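Local atomic coordinates of ThiS/MoaD family protein (Amycolatopsis orientalis, PDB entry 4N6E), a protein that probably serves, as the sulfur carrier CysO, to hand sulfur to the thiosugar synthase BexX, with which it forms a complex, in 2-thiosugar biosynthesis. Residues K24-T27 with V28-I32. Numbering follows the deposited sequence.
Sequences KGAT and VLEII
E30 OE1 receives two backbone N-H groups from the loop ahead of its helix: a nearly head-on bond from A26 N, 2.7 Å long, and a weak one from T27 N at 3.5 Å. With CG anti to its own carbonyl carbon (chi1 -72°) and the chain extended beyond it, the E30 side chain runs back past the start of the helix to these amides. T27, at the N-cap, answers in the other direction, its OG1 accepting from E30 N at 3.1 Å. Together with the weak bond from T27 N, this makes a capping box, with the stronger A26 bond added beside it, at the start of helix 28-38, which follows strand 20-23 in this ubiquitin-like ThiS fold. The side chains of T27 and E30 cross at about a right angle, OG1 lying 3.3 Å from E30 CG. A valine in place of T27 would probably leave E30 N without its capping acceptor and the first helical turn less firmly fixed. The weak bond from I31 N to T27 O begins the helical pattern. I31 CD1 packs against G25 N at 3.6 Å and the K24 carbonyl carbon, while the same side chain also touches V3 and V5 of strand 3-6.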
loop_
_atom_site.group_PDB
_atom_site.type_symbol
_atom_site.label_atom_id
_atom_site.label_comp_id
_atom_site.label_asym_id
_atom_site.label_seq_id
_atom_site.Cartn_x
_atom_site.Cartn_y
_atom_site.Cartn_z
ATOM N N LYS B 24 31.673 -45.375 19.715
ATOM C CA LYS B 24 31.583 -46.830 19.689
ATOM C C LYS B 24 30.216 -47.264 20.209
ATOM O O LYS B 24 29.713 -46.725 21.209
ATOM C CB LYS B 24 32.685 -47.450 20.563
ATOM C CG LYS B 24 34.084 -47.328 19.979
ATOM C CD LYS B 24 35.165 -47.702 20.987
ATOM C CE LYS B 24 36.554 -47.307 20.493
ATOM N NZ LYS B 24 36.891 -47.905 19.167
ATOM N N GLY B 25 29.629 -48.247 19.526
ATOM C CA GLY B 25 28.313 -48.772 19.887
ATOM C C GLY B 25 27.696 -49.601 18.776
ATOM O O GLY B 25 28.135 -49.548 17.621
ATOM N N ALA B 26 26.673 -50.372 19.129
ATOM C CA ALA B 26 26.024 -51.281 18.182
ATOM C C ALA B 26 24.629 -50.806 17.780
ATOM O O ALA B 26 24.224 -51.023 16.645
ATOM C CB ALA B 26 25.959 -52.689 18.758
ATOM N N THR B 27 23.896 -50.199 18.713
ATOM C CA THR B 27 22.628 -49.558 18.406
ATOM C C THR B 27 22.839 -48.050 18.266
ATOM O O THR B 27 23.920 -47.539 18.540
ATOM C CB THR B 27 21.564 -49.806 19.496
ATOM O OG1 THR B 27 22.015 -49.272 20.746
ATOM C CG2 THR B 27 21.258 -51.291 19.649
ATOM N N VAL B 28 21.802 -47.346 17.819
ATOM C CA VAL B 28 21.832 -45.893 17.752
ATOM C C VAL B 28 21.969 -45.333 19.157
ATOM O O VAL B 28 22.708 -44.379 19.370
ATOM C CB VAL B 28 20.546 -45.327 17.099
ATOM C CG1 VAL B 28 20.402 -43.830 17.354
ATOM C CG2 VAL B 28 20.544 -45.607 15.608
ATOM N N LEU B 29 21.243 -45.934 20.101
ATOM C CA LEU B 29 21.166 -45.434 21.471
ATOM C C LEU B 29 22.485 -45.588 22.223
ATOM O O LEU B 29 22.800 -44.789 23.111
ATOM C CB LEU B 29 20.045 -46.145 22.232
ATOM C CG LEU B 29 19.896 -45.846 23.727
ATOM C CD1 LEU B 29 19.744 -44.354 23.987
ATOM C CD2 LEU B 29 18.710 -46.616 24.298
ATOM N N GLU B 30 23.247 -46.618 21.876
ATOM C CA GLU B 30 24.585 -46.783 22.429
ATOM C C GLU B 30 25.496 -45.682 21.896
ATOM O O GLU B 30 26.283 -45.119 22.653
ATOM C CB GLU B 30 25.158 -48.175 22.114
ATOM C CG GLU B 30 24.500 -49.297 22.917
ATOM C CD GLU B 30 25.141 -50.659 22.696
ATOM O OE1 GLU B 30 25.690 -50.915 21.598
ATOM O OE2 GLU B 30 25.091 -51.480 23.633
ATOM N N ILE B 31 25.377 -45.366 20.610
ATOM C CA ILE B 31 26.174 -44.293 19.996
ATOM C C ILE B 31 25.842 -42.928 20.603
ATOM O O ILE B 31 26.692 -42.035 20.647
ATOM C CB ILE B 31 25.958 -44.210 18.471
ATOM C CG1 ILE B 31 26.429 -45.497 17.788
ATOM C CG2 ILE B 31 26.682 -43.007 17.878
ATOM C CD1 ILE B 31 27.934 -45.644 17.674
ATOM N N ILE B 32 24.609 -42.763 21.066
ATOM C CA ILE B 32 24.211 -41.515 21.691
ATOM C C ILE B 32 24.856 -41.451 23.080
ATOM O O ILE B 32 25.655 -40.555 23.342
ATOM C CB ILE B 32 22.668 -41.354 21.689
ATOM C CG1 ILE B 32 22.211 -40.972 20.272
ATOM C CG2 ILE B 32 22.206 -40.298 22.686
ATOM C CD1 ILE B 32 20.712 -41.017 20.044
#